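Local coordinates for protein hydroxyethylthiazole kinase (Pyrococcus horikoshii, PDB 3HPD) that probably phosphorylates the hydroxyl group of 4-methyl-5-beta-hydroxyethylthiazole, using ATP and magnesium, on the route to thiamine diphosphate, at residues A[19-24]-A[73-78]; A[37-42]-A[201-206]; A[89-94]-A[107-112]; A[145-150]-A[168-173]; A[194-199]-A[237-242]. All coordinates share one frame; numbering follows the deposited sequence.

Contact 1: A[19-24]-A[73-78]; sequences HNITNF and RSMVKA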
# COMPACT_ATOMS: atom_id res chain seq x y z
N HIS A 19 12.40 12.15 -4.34
CA HIS A 19 11.01 12.49 -4.59
C HIS A 19 10.38 11.50 -5.57
O HIS A 19 10.85 11.37 -6.70
CB HIS A 19 10.92 13.91 -5.16
CG HIS A 19 9.53 14.34 -5.51
ND1 HIS A 19 9.28 15.47 -6.26
CD2 HIS A 19 8.33 13.80 -5.22
CE1 HIS A 19 7.97 15.60 -6.42
NE2 HIS A 19 7.37 14.60 -5.80
N ASN A 20 9.32 10.83 -5.14
CA ASN A 20 8.63 9.86 -5.98
C ASN A 20 7.23 10.31 -6.38
O ASN A 20 6.42 10.69 -5.53
CB ASN A 20 8.49 8.50 -5.27
CG ASN A 20 9.82 7.81 -5.04
OD1 ASN A 20 10.12 6.79 -5.65
ND2 ASN A 20 10.62 8.37 -4.13
N ILE A 21 6.95 10.27 -7.68
CA ILE A 21 5.63 10.57 -8.21
C ILE A 21 5.42 9.17 -8.78
O ILE A 21 5.82 8.87 -9.91
CB ILE A 21 5.67 11.62 -9.32
CG1 ILE A 21 6.29 12.91 -8.75
CG2 ILE A 21 4.27 11.89 -9.84
CD1 ILE A 21 6.48 14.01 -9.78
N THR A 22 4.81 8.31 -7.98
CA THR A 22 4.69 6.92 -8.36
C THR A 22 3.29 6.30 -8.39
O THR A 22 2.28 7.00 -8.31
CB THR A 22 5.63 6.12 -7.43
OG1 THR A 22 5.77 4.78 -7.90
CG2 THR A 22 5.10 6.13 -5.99
N ASN A 23 3.23 4.97 -8.53
CA ASN A 23 1.94 4.29 -8.62
C ASN A 23 1.42 3.77 -7.28
O ASN A 23 2.18 3.52 -6.34
CB ASN A 23 2.00 3.17 -9.68
CG ASN A 23 2.70 1.91 -9.19
OD1 ASN A 23 2.22 1.24 -8.28
ND2 ASN A 23 3.83 1.58 -9.82
N PHE A 24 0.10 3.61 -7.20
CA PHE A 24 -0.57 3.19 -5.97
C PHE A 24 -0.16 1.85 -5.39
O PHE A 24 -0.26 1.64 -4.18
CB PHE A 24 -2.08 3.20 -6.19
CG PHE A 24 -2.62 4.54 -6.59
CD1 PHE A 24 -2.41 5.66 -5.78
CD2 PHE A 24 -3.33 4.70 -7.78
CE1 PHE A 24 -2.88 6.91 -6.16
CE2 PHE A 24 -3.82 5.95 -8.16
CZ PHE A 24 -3.59 7.06 -7.35
N ARG A 73 -0.27 14.99 -15.83
CA ARG A 73 0.00 16.42 -15.77
C ARG A 73 1.10 16.68 -14.74
O ARG A 73 2.04 17.44 -15.00
CB ARG A 73 -1.27 17.16 -15.38
CG ARG A 73 -1.27 18.65 -15.68
CD ARG A 73 -2.64 19.24 -15.42
NE ARG A 73 -3.69 18.45 -16.08
CZ ARG A 73 -4.67 17.82 -15.43
NH1 ARG A 73 -4.75 17.89 -14.10
NH2 ARG A 73 -5.57 17.12 -16.10
N SER A 74 0.99 16.05 -13.58
CA SER A 74 1.98 16.21 -12.52
C SER A 74 3.35 15.68 -12.94
O SER A 74 4.38 16.31 -12.69
CB SER A 74 1.53 15.51 -11.24
OG SER A 74 0.42 16.17 -10.65
N MET A 75 3.37 14.52 -13.59
CA MET A 75 4.62 13.90 -14.02
C MET A 75 5.35 14.71 -15.09
O MET A 75 6.58 14.84 -15.04
CB MET A 75 4.35 12.49 -14.53
CG MET A 75 3.90 11.54 -13.44
SD MET A 75 3.31 9.98 -14.10
CE MET A 75 2.81 9.15 -12.59
N VAL A 76 4.61 15.25 -16.04
CA VAL A 76 5.21 16.04 -17.10
C VAL A 76 5.74 17.35 -16.53
O VAL A 76 6.84 17.80 -16.87
CB VAL A 76 4.19 16.33 -18.23
CG1 VAL A 76 4.76 17.34 -19.21
CG2 VAL A 76 3.86 15.02 -18.96
N LYS A 77 4.97 17.96 -15.64
CA LYS A 77 5.37 19.22 -15.01
C LYS A 77 6.60 18.99 -14.15
O LYS A 77 7.53 19.80 -14.14
CB LYS A 77 4.23 19.77 -14.15
CG LYS A 77 4.50 21.15 -13.56
CD LYS A 77 4.63 22.21 -14.65
CE LYS A 77 4.93 23.58 -14.05
NZ LYS A 77 5.10 24.62 -15.11
N ALA A 78 6.61 17.88 -13.41
CA ALA A 78 7.74 17.54 -12.55
C ALA A 78 9.01 17.38 -13.38
O ALA A 78 10.08 17.81 -12.97
CB ALA A 78 7.46 16.25 -11.81
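Ile21 and Met75 form the heart of a buried, apolar strand-to-helix contact, where the end of strand 17-21 meets helix 69-85 on one face of the central sheet. The short axes of 19-21 and 73-78 pass 10.1 Å apart, with chain directions opposed at 142°, and the closest backbone pair is Ile21 CA and Met75 CA at 6.8 Å. Ile21 and Met75 run alongside one another with their tips heading opposite ways. The branch methyl CG2 of Ile21 meets Met75, 3.6 Å from its CG. With CG1 beside the backbone N (chi1 -59°), the longer branch of Ile21 turns to the Ala78 side; how closely CD1 and the Ala78 methyl approach is doubtful in this model. Met75, extended beyond CG, carries its CE to 4.0 Å from Ile21 O and 4.1 Å from Ile21 CG2. Ser74 borders the patch, and its hydroxyl is taken up by a hydrogen bond with His45 O. On the strand side, backbone hydrogen bonds to Val61 and Asn63 hold Ile21 in the sheet. Met75 continues onto Ile62 of strand 59-63, while Ala78 also touches Ile54 of helix 50-56, so both elements border the contact; Val76, on another side of helix 69-85, touches Glu108 and Arg112 of helix 100-112.

Contact 2: A[37-42]-A[201-206]; sequences LGASPV and TGAFVA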
# COMPACT_ATOMS: atom_id res chain seq x y z
N LEU A 37 17.66 1.06 2.39
CA LEU A 37 18.94 1.30 1.74
C LEU A 37 19.75 2.39 2.44
O LEU A 37 20.98 2.34 2.49
CB LEU A 37 18.74 1.70 0.27
CG LEU A 37 20.03 1.95 -0.53
CD1 LEU A 37 20.68 0.62 -0.86
CD2 LEU A 37 19.71 2.71 -1.80
N GLY A 38 19.04 3.39 2.97
CA GLY A 38 19.72 4.48 3.66
C GLY A 38 19.35 5.85 3.11
O GLY A 38 19.95 6.85 3.49
N ALA A 39 18.37 5.90 2.22
CA ALA A 39 17.93 7.17 1.65
C ALA A 39 16.61 7.58 2.32
O ALA A 39 16.12 6.87 3.19
CB ALA A 39 17.74 7.04 0.14
N SER A 40 16.07 8.73 1.91
CA SER A 40 14.81 9.21 2.46
C SER A 40 13.80 9.43 1.33
O SER A 40 14.08 10.14 0.37
CB SER A 40 15.02 10.53 3.21
OG SER A 40 15.85 10.36 4.34
N PRO A 41 12.62 8.81 1.44
CA PRO A 41 11.62 8.99 0.38
C PRO A 41 10.61 10.09 0.71
O PRO A 41 10.41 10.44 1.87
CB PRO A 41 10.94 7.64 0.34
CG PRO A 41 10.83 7.33 1.82
CD PRO A 41 12.22 7.72 2.34
N VAL A 42 10.00 10.62 -0.34
CA VAL A 42 8.93 11.59 -0.19
C VAL A 42 8.04 11.40 -1.40
O VAL A 42 8.50 11.49 -2.54
CB VAL A 42 9.43 13.06 -0.12
CG1 VAL A 42 10.19 13.45 -1.38
CG2 VAL A 42 8.23 13.99 0.09
N THR A 201 17.46 3.49 -7.64
CA THR A 201 18.31 4.17 -8.62
C THR A 201 18.25 5.67 -8.35
O THR A 201 19.23 6.39 -8.53
CB THR A 201 17.85 3.88 -10.06
OG1 THR A 201 18.02 2.48 -10.34
CG2 THR A 201 18.65 4.70 -11.06
N GLY A 202 17.08 6.14 -7.92
CA GLY A 202 16.93 7.55 -7.61
C GLY A 202 17.90 7.98 -6.53
O GLY A 202 18.45 9.08 -6.57
N ALA A 203 18.11 7.10 -5.54
CA ALA A 203 19.03 7.40 -4.46
C ALA A 203 20.48 7.40 -4.97
O ALA A 203 21.26 8.29 -4.64
CB ALA A 203 18.87 6.38 -3.33
N PHE A 204 20.83 6.40 -5.77
CA PHE A 204 22.18 6.31 -6.31
C PHE A 204 22.52 7.44 -7.27
O PHE A 204 23.64 7.95 -7.25
CB PHE A 204 22.38 4.96 -7.01
CG PHE A 204 22.62 3.82 -6.07
CD1 PHE A 204 23.87 3.63 -5.49
CD2 PHE A 204 21.60 2.92 -5.77
CE1 PHE A 204 24.10 2.58 -4.60
CE2 PHE A 204 21.81 1.86 -4.88
CZ PHE A 204 23.07 1.69 -4.30
N VAL A 205 21.57 7.83 -8.11
CA VAL A 205 21.83 8.88 -9.09
C VAL A 205 22.01 10.25 -8.42
O VAL A 205 22.53 11.18 -9.03
CB VAL A 205 20.72 8.93 -10.17
CG1 VAL A 205 19.51 9.70 -9.68
CG2 VAL A 205 21.28 9.54 -11.45
N ALA A 206 21.59 10.36 -7.17
CA ALA A 206 21.74 11.60 -6.43
C ALA A 206 23.20 11.77 -5.99
O ALA A 206 23.64 12.89 -5.70
CB ALA A 206 20.82 11.61 -5.21
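Leu37 CD2 fits into the corner between Ala203 and Phe204, and beside it the methyl groups of Ala39 and Ala203 meet directly. CD2 lies 3.8 Å from Phe204 CE2, reaching the ring obliquely, and 4.1 Å from Ala203 CB. The Ala39 CB to Ala203 CB distance is 3.7 Å, so Ala203 is touched by both residues of the 37-42 segment that make the contact. The Leu37 side chain lies roughly perpendicular to that of Phe204. The leucine reaches its place because CG stands opposite the backbone N (chi1 -179°), throwing the isobutyl group out toward helix 193-205; the phenylalanine ring, with CG beside its own N (chi1 -79°), brings its CE2 carbon to the leucine methyl. One step further out is the backbone that sets up the pair: helix 27-37 ends in a Schellman motif, with Gly38 as its positive-phi C-prime residue, Gly38 N bonded to Leu35 O and Ala39 N to Leu34 O. This turn lets Leu37 and Ala39 face the same helix before strand 40-43 begins. Around them, Leu8 and Val11 of helix 2-14 cover Leu37, Val11 and Ala7 also reach Phe204, and Leu34 packs on both alanines. Every touching atom is carbon, so the joint depends on shape and burial of apolar surface; the carbonyl of Leu37 has its polar partner outside it, in Arg12 NE.

Contact 3: A[89-94]-A[107-112]; sequences IVLDPV and LEILSR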
# COMPACT_ATOMS: atom_id res chain seq x y z
N ILE A 89 16.49 12.73 -13.00
CA ILE A 89 15.19 12.08 -13.13
C ILE A 89 15.31 10.62 -13.55
O ILE A 89 16.05 10.29 -14.48
CB ILE A 89 14.32 12.79 -14.19
CG1 ILE A 89 14.15 14.27 -13.82
CG2 ILE A 89 12.97 12.10 -14.32
CD1 ILE A 89 13.61 15.11 -14.94
N VAL A 90 14.57 9.75 -12.86
CA VAL A 90 14.54 8.32 -13.18
C VAL A 90 13.12 8.00 -13.63
O VAL A 90 12.16 8.30 -12.92
CB VAL A 90 14.86 7.43 -11.95
CG1 VAL A 90 14.77 5.96 -12.35
CG2 VAL A 90 16.24 7.76 -11.41
N LEU A 91 12.98 7.41 -14.81
CA LEU A 91 11.66 7.06 -15.32
C LEU A 91 11.48 5.55 -15.45
O LEU A 91 12.31 4.88 -16.05
CB LEU A 91 11.42 7.70 -16.69
CG LEU A 91 10.17 7.20 -17.43
CD1 LEU A 91 8.91 7.65 -16.68
CD2 LEU A 91 10.16 7.75 -18.85
N ASP A 92 10.41 5.03 -14.87
CA ASP A 92 10.10 3.61 -14.98
C ASP A 92 8.79 3.60 -15.76
O ASP A 92 7.72 3.86 -15.20
CB ASP A 92 9.90 2.97 -13.61
CG ASP A 92 9.84 1.46 -13.69
OD1 ASP A 92 9.32 0.95 -14.71
OD2 ASP A 92 10.29 0.79 -12.74
N PRO A 93 8.85 3.28 -17.06
CA PRO A 93 7.71 3.23 -17.98
C PRO A 93 6.85 1.98 -17.82
O PRO A 93 6.61 1.26 -18.80
CB PRO A 93 8.39 3.28 -19.35
CG PRO A 93 9.58 2.39 -19.12
CD PRO A 93 10.08 2.84 -17.74
N VAL A 94 6.38 1.74 -16.60
CA VAL A 94 5.56 0.57 -16.32
C VAL A 94 4.40 0.39 -17.29
O VAL A 94 3.50 1.23 -17.36
CB VAL A 94 5.00 0.61 -14.88
CG1 VAL A 94 4.19 -0.65 -14.60
CG2 VAL A 94 6.14 0.75 -13.88
N LEU A 107 6.98 8.51 -23.74
CA LEU A 107 7.72 9.23 -24.78
C LEU A 107 7.69 10.74 -24.56
O LEU A 107 8.65 11.44 -24.87
CB LEU A 107 7.16 8.89 -26.17
CG LEU A 107 7.36 7.43 -26.60
CD1 LEU A 107 6.72 7.19 -27.96
CD2 LEU A 107 8.85 7.11 -26.64
N GLU A 108 6.59 11.23 -24.01
CA GLU A 108 6.42 12.65 -23.73
C GLU A 108 7.45 13.09 -22.68
O GLU A 108 8.07 14.15 -22.80
CB GLU A 108 5.00 12.90 -23.21
CG GLU A 108 4.60 14.35 -23.12
CD GLU A 108 3.16 14.52 -22.69
OE1 GLU A 108 2.40 13.52 -22.76
OE2 GLU A 108 2.78 15.64 -22.28
N ILE A 109 7.62 12.26 -21.66
CA ILE A 109 8.58 12.55 -20.60
C ILE A 109 10.00 12.41 -21.14
O ILE A 109 10.88 13.23 -20.85
CB ILE A 109 8.35 11.59 -19.41
CG1 ILE A 109 7.01 11.91 -18.74
CG2 ILE A 109 9.51 11.69 -18.41
CD1 ILE A 109 6.59 10.91 -17.69
N LEU A 110 10.23 11.37 -21.93
CA LEU A 110 11.55 11.13 -22.51
C LEU A 110 11.95 12.26 -23.46
O LEU A 110 13.13 12.59 -23.58
CB LEU A 110 11.56 9.79 -23.26
CG LEU A 110 11.63 8.55 -22.37
CD1 LEU A 110 11.24 7.31 -23.15
CD2 LEU A 110 13.04 8.43 -21.81
N SER A 111 10.96 12.85 -24.13
CA SER A 111 11.23 13.94 -25.07
C SER A 111 11.78 15.15 -24.32
O SER A 111 12.65 15.86 -24.82
CB SER A 111 9.95 14.33 -25.81
OG SER A 111 10.23 15.30 -26.80
N ARG A 112 11.27 15.38 -23.11
CA ARG A 112 11.73 16.49 -22.31
C ARG A 112 13.10 16.16 -21.72
O ARG A 112 13.92 17.06 -21.50
CB ARG A 112 10.71 16.81 -21.23
CG ARG A 112 9.43 17.40 -21.82
CD ARG A 112 8.34 17.59 -20.80
NE ARG A 112 7.20 18.31 -21.35
CZ ARG A 112 6.43 17.87 -22.34
NH1 ARG A 112 6.66 16.69 -22.90
NH2 ARG A 112 5.41 18.60 -22.76
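Leu91 and Ile109 come closest in the backbone, with their CA atoms 8.2 Å apart, a spacing that leaves room for one layer of interlocking side chains between strand 89-92 and helix 100-112. The strand keeps extended angles as far as Asp92; then Pro93, at the centre of an inverse gamma turn, bends the chain away. These are the first strand and helix of a beta-alpha-beta crossover that returns to the sheet through the parallel strand 116-120. Leu91 carries the strand's side of the contact. Its CG is anti to the backbone N (chi1 170°), and both methyls point into the helix: CD2 lies 3.9 Å from Leu110 CG and 4.0 Å from Ile109 CG2, while CD1 meets Ile109 CD1 at 4.1 Å. Leu110 lies across Leu91 and offers its branch carbon CG to the Leu91 CD2 methyl, with its own CD2 close by. On a more exposed side of the helix, Arg112 NH1 donates to Glu108 O at 2.9 Å. The oxygen lies in the guanidinium plane, but the nitrogen stands above the carbonyl plane, and the N-H...O angle is only 137°. The charged ends pair with helix 69-85: Glu108 OE2 forms a salt bridge with Arg72, and Arg112 NE with Glu80. Ile62 of the adjacent strand 59-63 touches both Leu91 and Ile109, and Thr79 of helix 69-85 borders Ile109. From the other face of strand 89-92, Val90 and Asp92 reach helix 193-205, and Asp92 forms a salt bridge with Lys118, a probable ATP-binding residue; the strand is packed between helices on both sides of the sheet.

Contact 4: A[145-150]-A[168-173]; sequences EEAKKL and VDYVSD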
# COMPACT_ATOMS: atom_id res chain seq x y z
N GLU A 145 22.32 -10.97 -26.40
CA GLU A 145 22.85 -10.07 -27.43
C GLU A 145 21.80 -9.07 -27.86
O GLU A 145 22.09 -7.89 -28.07
CB GLU A 145 23.35 -10.85 -28.65
CG GLU A 145 24.87 -10.87 -28.81
CD GLU A 145 25.47 -9.49 -29.03
OE1 GLU A 145 25.04 -8.78 -29.96
OE2 GLU A 145 26.39 -9.12 -28.27
N GLU A 146 20.56 -9.53 -27.99
CA GLU A 146 19.46 -8.67 -28.40
C GLU A 146 19.13 -7.64 -27.32
O GLU A 146 18.82 -6.49 -27.63
CB GLU A 146 18.23 -9.53 -28.72
CG GLU A 146 17.01 -8.74 -29.18
CD GLU A 146 15.88 -9.64 -29.64
OE1 GLU A 146 15.87 -10.83 -29.27
OE2 GLU A 146 14.99 -9.14 -30.38
N ALA A 147 19.19 -8.06 -26.06
CA ALA A 147 18.91 -7.15 -24.94
C ALA A 147 20.00 -6.09 -24.86
O ALA A 147 19.73 -4.92 -24.59
CB ALA A 147 18.84 -7.93 -23.64
N LYS A 148 21.24 -6.51 -25.10
CA LYS A 148 22.37 -5.59 -25.06
C LYS A 148 22.24 -4.54 -26.16
O LYS A 148 22.46 -3.36 -25.93
CB LYS A 148 23.69 -6.35 -25.23
CG LYS A 148 24.90 -5.45 -25.24
CD LYS A 148 26.21 -6.22 -25.17
CE LYS A 148 26.45 -7.04 -26.42
NZ LYS A 148 27.89 -6.98 -26.83
N LYS A 149 21.89 -4.98 -27.36
CA LYS A 149 21.73 -4.07 -28.49
C LYS A 149 20.59 -3.10 -28.22
O LYS A 149 20.68 -1.91 -28.53
CB LYS A 149 21.47 -4.86 -29.77
CG LYS A 149 21.08 -4.01 -30.98
CD LYS A 149 21.08 -4.85 -32.26
CE LYS A 149 20.30 -4.17 -33.38
NZ LYS A 149 20.86 -2.85 -33.76
N LEU A 150 19.50 -3.61 -27.64
CA LEU A 150 18.34 -2.77 -27.33
C LEU A 150 18.73 -1.67 -26.35
O LEU A 150 18.41 -0.50 -26.56
CB LEU A 150 17.21 -3.61 -26.73
CG LEU A 150 15.99 -2.80 -26.27
CD1 LEU A 150 15.40 -2.06 -27.46
CD2 LEU A 150 14.95 -3.71 -25.64
N VAL A 168 19.41 -11.35 -16.91
CA VAL A 168 20.68 -10.64 -16.94
C VAL A 168 20.26 -9.21 -17.28
O VAL A 168 19.52 -8.99 -18.24
CB VAL A 168 21.62 -11.16 -18.05
CG1 VAL A 168 22.87 -10.28 -18.13
CG2 VAL A 168 22.02 -12.60 -17.76
N ASP A 169 20.70 -8.24 -16.48
CA ASP A 169 20.35 -6.85 -16.75
C ASP A 169 21.46 -6.19 -17.56
O ASP A 169 22.63 -6.52 -17.39
CB ASP A 169 20.19 -6.05 -15.45
CG ASP A 169 19.24 -6.70 -14.48
OD1 ASP A 169 18.03 -6.79 -14.79
OD2 ASP A 169 19.71 -7.10 -13.40
N TYR A 170 21.08 -5.27 -18.43
CA TYR A 170 22.05 -4.52 -19.22
C TYR A 170 21.81 -3.04 -18.98
O TYR A 170 20.67 -2.58 -18.97
CB TYR A 170 21.91 -4.85 -20.71
CG TYR A 170 22.49 -6.20 -21.05
CD1 TYR A 170 23.87 -6.38 -21.12
CD2 TYR A 170 21.67 -7.31 -21.21
CE1 TYR A 170 24.41 -7.65 -21.34
CE2 TYR A 170 22.20 -8.57 -21.42
CZ TYR A 170 23.57 -8.73 -21.49
OH TYR A 170 24.10 -9.98 -21.68
N VAL A 171 22.89 -2.31 -18.77
CA VAL A 171 22.82 -0.87 -18.52
C VAL A 171 23.82 -0.21 -19.46
O VAL A 171 24.97 -0.64 -19.55
CB VAL A 171 23.22 -0.54 -17.07
CG1 VAL A 171 22.84 0.90 -16.74
CG2 VAL A 171 22.56 -1.52 -16.12
N SER A 172 23.39 0.84 -20.15
CA SER A 172 24.27 1.54 -21.08
C SER A 172 23.95 3.02 -21.19
O SER A 172 22.79 3.42 -21.05
CB SER A 172 24.18 0.91 -22.47
OG SER A 172 25.06 1.55 -23.38
N ASP A 173 24.98 3.82 -21.42
CA ASP A 173 24.80 5.25 -21.59
C ASP A 173 25.07 5.57 -23.05
O ASP A 173 25.17 6.74 -23.44
CB ASP A 173 25.76 6.04 -20.68
CG ASP A 173 27.22 5.81 -21.04
OD1 ASP A 173 27.52 5.00 -21.93
OD2 ASP A 173 28.08 6.46 -20.40
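Tyr170 lies against Ala147 and Lys148, packing helix 144-157 on the antiparallel end of the sheet in this alpha/beta, ribokinase-like fold; strand 169-172 follows strand 161-165 through a short turn and pairs with it. The CB of Tyr170 points at the helix, and CG, set beside the backbone N (chi1 -76°), lies 4.1 Å from Lys148 CA. From there the two sides of the ring meet different residues. CD2 meets the Ala147 methyl obliquely, 3.8 Å from its CB, and Lys148 N stands over the same part of the ring, 4.0 Å from CD2. CE2 remains within 4.1 Å of Ala147 CB. On the other side, CD1 and CE1 lie beneath Lys148 CB, a CH-pi contact 13° off the ring normal. Lys148 thus gives its backbone and first carbon to the ring, while the rest of its chain bends away. Toward its hydroxyl the ring points back toward the start of the helix; Tyr170 also touches Glu144 and Thr151 of the same helix. Putting an alanine at Tyr170 would probably open a gap beneath the helix and leave the Ala147 methyl and Lys148 CB without the surface they rest on. Val171, pointing to the reverse face of the sheet, packs on Leu211, Thr215 and Leu218 of helix 210-231. The CH-pi contact is measured from Lys148 CB to the centroid of the Tyr170 ring, at 4.2 Å.

Contact 5: A[194-199]-A[237-242]; sequences GCMVAA and SFHVKL. With PO4 (phosphate ion), chain B.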
# COMPACT_ATOMS: atom_id res chain seq x y z
N GLY A 194 10.70 -4.23 -9.98
CA GLY A 194 11.43 -3.38 -10.91
C GLY A 194 11.26 -1.94 -10.47
O GLY A 194 12.15 -1.11 -10.63
N CYS A 195 10.09 -1.65 -9.89
CA CYS A 195 9.79 -0.30 -9.42
C CYS A 195 10.66 0.01 -8.21
O CYS A 195 11.03 1.16 -7.98
CB CYS A 195 8.30 -0.19 -9.07
SG CYS A 195 7.19 -0.48 -10.49
N MET A 196 10.97 -1.01 -7.42
CA MET A 196 11.83 -0.82 -6.26
C MET A 196 13.21 -0.41 -6.78
O MET A 196 13.85 0.48 -6.23
CB MET A 196 11.97 -2.11 -5.45
CG MET A 196 10.71 -2.54 -4.72
SD MET A 196 11.00 -4.10 -3.85
CE MET A 196 9.59 -4.14 -2.75
N VAL A 197 13.65 -1.08 -7.84
CA VAL A 197 14.95 -0.77 -8.43
C VAL A 197 14.99 0.66 -8.96
O VAL A 197 16.00 1.35 -8.83
CB VAL A 197 15.30 -1.76 -9.57
CG1 VAL A 197 16.58 -1.33 -10.26
CG2 VAL A 197 15.46 -3.16 -9.00
N ALA A 198 13.90 1.11 -9.57
CA ALA A 198 13.84 2.47 -10.09
C ALA A 198 13.96 3.46 -8.94
O ALA A 198 14.67 4.47 -9.04
CB ALA A 198 12.54 2.70 -10.85
N ALA A 199 13.27 3.18 -7.84
CA ALA A 199 13.31 4.06 -6.67
C ALA A 199 14.72 4.10 -6.07
O ALA A 199 15.22 5.17 -5.71
CB ALA A 199 12.31 3.59 -5.62
N SER A 237 7.34 -14.15 2.88
CA SER A 237 8.54 -14.02 3.70
C SER A 237 9.71 -13.47 2.89
O SER A 237 10.55 -12.74 3.41
CB SER A 237 8.91 -15.37 4.31
OG SER A 237 7.87 -15.85 5.13
N PHE A 238 9.77 -13.85 1.62
CA PHE A 238 10.84 -13.38 0.72
C PHE A 238 10.75 -11.87 0.56
O PHE A 238 11.76 -11.17 0.61
CB PHE A 238 10.70 -14.08 -0.63
CG PHE A 238 11.59 -13.53 -1.72
CD1 PHE A 238 12.97 -13.75 -1.69
CD2 PHE A 238 11.04 -12.84 -2.79
CE1 PHE A 238 13.79 -13.27 -2.72
CE2 PHE A 238 11.85 -12.36 -3.82
CZ PHE A 238 13.23 -12.58 -3.79
N HIS A 239 9.53 -11.36 0.37
CA HIS A 239 9.31 -9.92 0.21
C HIS A 239 9.85 -9.16 1.42
O HIS A 239 10.54 -8.15 1.28
CB HIS A 239 7.80 -9.64 0.06
CG HIS A 239 7.47 -8.20 -0.16
ND1 HIS A 239 6.18 -7.72 -0.09
CD2 HIS A 239 8.25 -7.13 -0.44
CE1 HIS A 239 6.18 -6.42 -0.32
NE2 HIS A 239 7.43 -6.03 -0.54
N VAL A 240 9.53 -9.66 2.62
CA VAL A 240 9.98 -9.04 3.86
C VAL A 240 11.51 -8.98 3.95
O VAL A 240 12.08 -7.96 4.35
CB VAL A 240 9.44 -9.81 5.10
CG1 VAL A 240 10.07 -9.27 6.37
CG2 VAL A 240 7.92 -9.68 5.17
N LYS A 241 12.16 -10.08 3.58
CA LYS A 241 13.61 -10.15 3.63
C LYS A 241 14.33 -9.23 2.65
O LYS A 241 15.52 -8.96 2.82
CB LYS A 241 14.07 -11.60 3.42
CG LYS A 241 13.65 -12.55 4.54
CD LYS A 241 14.42 -12.26 5.82
CE LYS A 241 14.06 -13.25 6.92
NZ LYS A 241 14.96 -13.14 8.10
N LEU A 242 13.63 -8.75 1.63
CA LEU A 242 14.26 -7.85 0.67
C LEU A 242 14.69 -6.56 1.40
O LEU A 242 15.80 -6.06 1.20
CB LEU A 242 13.30 -7.50 -0.47
CG LEU A 242 12.96 -8.65 -1.44
CD1 LEU A 242 11.95 -8.16 -2.48
CD2 LEU A 242 14.24 -9.14 -2.13
P PO4 B . 9.95 -6.11 -13.68
O1 PO4 B . 10.07 -5.21 -14.84
O2 PO4 B . 9.39 -5.26 -12.42
O3 PO4 B . 11.41 -6.52 -13.18
O4 PO4 B . 9.13 -7.34 -13.81
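Met196 reaches from helix 193-205 across to His239 and Leu242 of helix 235-248; the backbones stay well apart, the nearest CA atoms (Met196 and Leu242) at 10.2 Å, and long side chains fill the space. Extended beyond CG, Met196 puts its CE at 3.6 Å from His239 NE2 and 4.0 Å from His239 CD2. The methyl comes to the imidazole obliquely. His239 leans toward it because CG is anti to the backbone N (chi1 -178°), which carries the ring out from the helix; a hydrogen bond between NE2 and Tyr243 OH helps fix that ring's rotation. Leu242 takes the sulfur side, with CD1 a loose 4.4 Å from Met196 SD. Two residues before Met196, Gly194 N gives a weak hydrogen bond of 3.0 Å to O2 of a phosphate, an ion probably picked up from the crystallisation liquor; Gly194 has no side chain, which leaves room for it. With Gly192, a probable substrate-binding residue, just ahead, this is consistent with the anion-binding helix start of ribokinase-like kinases. Thr29 of helix 27-37 touches both Met196 and His239, Phe221 of helix 210-231 packs on Met196, and Asn32 of a neighbouring subunit lies against His239.

All five contacts belong to one three-layer alpha/beta domain. Contacts 1 and 3, with centres about 10 Å apart, pack helices 69-85 and 100-112 side by side on one face of the sheet, and contact 4 extends that layer to its antiparallel end, its centre about 27 Å from that of contact 1. Contacts 2 and 5 share helix 193-205 on the other face. Contacts 1, 3, 4 and 5 follow in series along the chain, whereas contact 2 brackets 3 and 4 and alternates with 1, on neighbouring strands 17-21 and 40-43, and with 5. Asp92, at the end of strand 89-92, lies against Cys195, next to Gly194 at the start of helix 193-205, where the phosphate sits.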